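Local coordinates for protein riboflavin kinase, putative (Trypanosoma brucei, PDB 3BNW) that probably phosphorylates riboflavin with ATP to make FMN, the single step of the ATP route to that flavin cofactor, at residues F15-K23 against S169-L178. Numbering follows the deposited sequence.
Sequences FQPFFLRGK and SSTIPYFEDL
Arg21 and Tyr174 face each other as a hydrogen-bonded pair where strand 174-177, close to the C-terminus, joins strand 18-23 antiparallel in the curled sheet of the riboflavin kinase fold. The guanidinium lies nearly parallel to the tyrosine ring, planes 6° apart, but is shifted toward its root: NH2 sits 3.1 Å from Tyr174 CB, while Ser169 CB covers the opposite guanidinium face. The arginine chain runs extended and then bends at chi3 (57°), bringing the guanidinium edge to the loop before the strand, where NH2 gives Thr171 O a 3.1 Å bond in both the guanidinium and the carbonyl plane; a second bond, from Arg21 NE to the same Thr171 O, is weak. On this same sheet face the rings of Phe19 and Tyr174 meet edge to edge, Phe19 CD1 4.1 Å from Tyr174 CD1, and the tyrosine hydroxyl donates to Glu176 OE1.

Phe18, Leu20 and Phe175 occupy the other face, which helix 46-52 covers through Leu52, Val48 and Cys51. The Phe18 and Phe175 rings are 26° from parallel and slid apart, so they barely overlap; Phe175 CE2 lies over the Phe18 ring face, 3.4 Å from Phe18 CD1. Along the other edge of strand 18-23, strand 115-126 bonds to Phe18, Leu20 and Gly22. Beyond the pairing, Gln16 folds back at chi2, and its NE2 bonds both Pro17 O and, at 2.7 Å, Leu178 O; Pro17 O also accepts a bond from Leu178 N, which lies above its carbonyl plane.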
loop_
_atom_site.group_PDB
_atom_site.type_symbol
_atom_site.label_atom_id
_atom_site.label_comp_id
_atom_site.label_asym_id
_atom_site.label_seq_id
_atom_site.Cartn_x
_atom_site.Cartn_y
_atom_site.Cartn_z
ATOM N N PHE A 15 -15.432 5.676 1.611
ATOM C CA PHE A 15 -14.097 5.158 1.870
ATOM C C PHE A 15 -13.381 6.036 2.879
ATOM O O PHE A 15 -13.200 7.229 2.650
ATOM C CB PHE A 15 -13.264 5.077 0.584
ATOM C CG PHE A 15 -11.936 4.391 0.776
ATOM C CD1 PHE A 15 -11.820 3.025 0.606
ATOM C CD2 PHE A 15 -10.815 5.109 1.171
ATOM C CE1 PHE A 15 -10.616 2.386 0.808
ATOM C CE2 PHE A 15 -9.602 4.477 1.376
ATOM C CZ PHE A 15 -9.504 3.111 1.190
ATOM N N GLN A 16 -12.962 5.431 3.987
ATOM C CA GLN A 16 -12.217 6.134 5.029
ATOM C C GLN A 16 -10.706 5.988 4.808
ATOM O O GLN A 16 -10.168 4.885 4.929
ATOM C CB GLN A 16 -12.619 5.590 6.409
ATOM C CG GLN A 16 -11.722 6.036 7.573
ATOM C CD GLN A 16 -11.759 7.541 7.822
ATOM O OE1 GLN A 16 -12.809 8.104 8.143
ATOM N NE2 GLN A 16 -10.608 8.191 7.687
ATOM N N PRO A 17 -10.010 7.097 4.481
ATOM C CA PRO A 17 -8.561 7.001 4.330
ATOM C C PRO A 17 -7.877 6.792 5.671
ATOM O O PRO A 17 -8.429 7.147 6.711
ATOM C CB PRO A 17 -8.165 8.366 3.740
ATOM C CG PRO A 17 -9.413 9.009 3.323
ATOM C CD PRO A 17 -10.470 8.473 4.233
ATOM N N PHE A 18 -6.682 6.218 5.639
ATOM C CA PHE A 18 -5.947 5.932 6.857
ATOM C C PHE A 18 -4.449 5.911 6.617
ATOM O O PHE A 18 -3.980 6.042 5.488
ATOM C CB PHE A 18 -6.406 4.599 7.463
ATOM C CG PHE A 18 -6.089 3.396 6.611
ATOM C CD1 PHE A 18 -4.854 2.766 6.707
ATOM C CD2 PHE A 18 -7.030 2.889 5.728
ATOM C CE1 PHE A 18 -4.555 1.663 5.927
ATOM C CE2 PHE A 18 -6.743 1.783 4.949
ATOM C CZ PHE A 18 -5.499 1.167 5.048
ATOM N N PHE A 19 -3.715 5.752 7.713
ATOM C CA PHE A 19 -2.263 5.668 7.710
ATOM C C PHE A 19 -1.867 4.320 8.303
ATOM O O PHE A 19 -2.518 3.829 9.226
ATOM C CB PHE A 19 -1.692 6.818 8.546
ATOM C CG PHE A 19 -0.202 6.751 8.750
ATOM C CD1 PHE A 19 0.327 6.315 9.960
ATOM C CD2 PHE A 19 0.669 7.135 7.738
ATOM C CE1 PHE A 19 1.700 6.258 10.155
ATOM C CE2 PHE A 19 2.040 7.080 7.922
ATOM C CZ PHE A 19 2.557 6.639 9.134
ATOM N N LEU A 20 -0.809 3.721 7.767
ATOM C CA LEU A 20 -0.337 2.428 8.251
ATOM C C LEU A 20 1.177 2.393 8.228
ATOM O O LEU A 20 1.793 2.730 7.216
ATOM C CB LEU A 20 -0.917 1.293 7.399
ATOM C CG LEU A 20 -0.610 -0.159 7.797
ATOM C CD1 LEU A 20 -0.918 -0.433 9.264
ATOM C CD2 LEU A 20 -1.390 -1.136 6.900
ATOM N N ARG A 21 1.773 2.003 9.351
ATOM C CA ARG A 21 3.228 1.883 9.460
ATOM C C ARG A 21 3.566 0.482 9.949
ATOM O O ARG A 21 2.983 0.011 10.926
ATOM C CB ARG A 21 3.792 2.928 10.434
ATOM C CG ARG A 21 5.311 2.828 10.653
ATOM C CD ARG A 21 5.845 3.919 11.585
ATOM N NE ARG A 21 5.182 3.914 12.896
ATOM C CZ ARG A 21 4.383 4.874 13.366
ATOM N NH1 ARG A 21 4.127 5.969 12.657
ATOM N NH2 ARG A 21 3.841 4.746 14.571
ATOM N N GLY A 22 4.501 -0.176 9.271
ATOM C CA GLY A 22 4.920 -1.524 9.650
ATOM C C GLY A 22 6.140 -1.983 8.876
ATOM O O GLY A 22 6.498 -1.382 7.869
ATOM N N LYS A 23 6.773 -3.053 9.350
ATOM C CA LYS A 23 7.959 -3.608 8.696
ATOM C C LYS A 23 7.616 -4.496 7.492
ATOM O O LYS A 23 6.577 -5.156 7.462
ATOM C CB LYS A 23 8.808 -4.398 9.699
ATOM C CG LYS A 23 9.403 -3.538 10.803
ATOM C CD LYS A 23 10.741 -4.067 11.283
ATOM C CE LYS A 23 11.207 -3.320 12.525
ATOM N NZ LYS A 23 12.649 -3.545 12.818
ATOM N N SER A 169 7.844 7.581 15.891
ATOM C CA SER A 169 7.095 6.706 16.794
ATOM C C SER A 169 7.673 5.299 16.711
ATOM O O SER A 169 7.764 4.723 15.619
ATOM C CB SER A 169 5.602 6.680 16.453
ATOM O OG SER A 169 4.935 5.639 17.145
ATOM N N SER A 170 8.063 4.760 17.866
ATOM C CA SER A 170 8.638 3.415 17.955
ATOM C C SER A 170 7.569 2.311 17.926
ATOM O O SER A 170 7.903 1.124 17.864
ATOM C CB SER A 170 9.493 3.284 19.222
ATOM O OG SER A 170 8.743 3.588 20.389
ATOM N N THR A 171 6.294 2.704 17.966
ATOM C CA THR A 171 5.182 1.761 17.889
ATOM C C THR A 171 5.052 1.186 16.479
ATOM O O THR A 171 4.708 1.902 15.539
ATOM C CB THR A 171 3.843 2.442 18.293
ATOM O OG1 THR A 171 3.941 2.937 19.635
ATOM C CG2 THR A 171 2.665 1.463 18.194
ATOM N N ILE A 172 5.339 -0.106 16.344
ATOM C CA ILE A 172 5.137 -0.836 15.085
ATOM C C ILE A 172 4.455 -2.182 15.364
ATOM O O ILE A 172 4.859 -2.901 16.279
ATOM C CB ILE A 172 6.459 -1.094 14.309
ATOM C CG1 ILE A 172 7.640 -1.266 15.278
ATOM C CG2 ILE A 172 6.727 0.033 13.312
ATOM C CD1 ILE A 172 8.887 -1.857 14.650
ATOM N N PRO A 173 3.405 -2.518 14.594
ATOM C CA PRO A 173 2.759 -1.672 13.592
ATOM C C PRO A 173 1.938 -0.529 14.213
ATOM O O PRO A 173 1.739 -0.486 15.433
ATOM C CB PRO A 173 1.841 -2.652 12.849
ATOM C CG PRO A 173 1.533 -3.698 13.842
ATOM C CD PRO A 173 2.775 -3.849 14.671
ATOM N N TYR A 174 1.485 0.390 13.366
ATOM C CA TYR A 174 0.631 1.493 13.796
ATOM C C TYR A 174 -0.385 1.856 12.708
ATOM O O TYR A 174 -0.035 1.943 11.532
ATOM C CB TYR A 174 1.478 2.721 14.154
ATOM C CG TYR A 174 0.641 3.874 14.646
ATOM C CD1 TYR A 174 0.328 4.942 13.811
ATOM C CD2 TYR A 174 0.127 3.875 15.936
ATOM C CE1 TYR A 174 -0.462 5.989 14.257
ATOM C CE2 TYR A 174 -0.660 4.914 16.391
ATOM C CZ TYR A 174 -0.953 5.966 15.549
ATOM O OH TYR A 174 -1.739 6.996 16.013
ATOM N N PHE A 175 -1.634 2.073 13.120
ATOM C CA PHE A 175 -2.719 2.458 12.221
ATOM C C PHE A 175 -3.344 3.766 12.705
ATOM O O PHE A 175 -3.497 3.959 13.911
ATOM C CB PHE A 175 -3.778 1.343 12.190
ATOM C CG PHE A 175 -5.044 1.701 11.440
ATOM C CD1 PHE A 175 -6.045 2.452 12.048
ATOM C CD2 PHE A 175 -5.246 1.263 10.141
ATOM C CE1 PHE A 175 -7.207 2.781 11.367
ATOM C CE2 PHE A 175 -6.420 1.587 9.457
ATOM C CZ PHE A 175 -7.396 2.349 10.075
ATOM N N GLU A 176 -3.717 4.647 11.772
ATOM C CA GLU A 176 -4.435 5.889 12.109
ATOM C C GLU A 176 -5.376 6.396 11.003
ATOM O O GLU A 176 -4.993 6.464 9.843
ATOM C CB GLU A 176 -3.438 6.999 12.470
ATOM C CG GLU A 176 -4.106 8.362 12.663
ATOM C CD GLU A 176 -3.219 9.403 13.311
ATOM O OE1 GLU A 176 -2.156 9.052 13.857
ATOM O OE2 GLU A 176 -3.601 10.589 13.274
ATOM N N ASP A 177 -6.591 6.787 11.383
ATOM C CA ASP A 177 -7.561 7.378 10.448
ATOM C C ASP A 177 -7.239 8.835 10.094
ATOM O O ASP A 177 -6.731 9.586 10.927
ATOM C CB ASP A 177 -8.979 7.326 11.036
ATOM C CG ASP A 177 -9.670 5.994 10.809
ATOM O OD1 ASP A 177 -9.526 5.426 9.708
ATOM O OD2 ASP A 177 -10.384 5.522 11.722
ATOM N N LEU A 178 -7.572 9.228 8.862
ATOM C CA LEU A 178 -7.383 10.601 8.378
ATOM C C LEU A 178 -8.728 11.327 8.226
ATOM O O LEU A 178 -9.696 10.741 7.733
ATOM C CB LEU A 178 -6.645 10.591 7.034
ATOM C CG LEU A 178 -5.107 10.605 7.075
ATOM C CD1 LEU A 178 -4.559 9.642 8.120
ATOM C CD2 LEU A 178 -4.528 10.288 5.698
#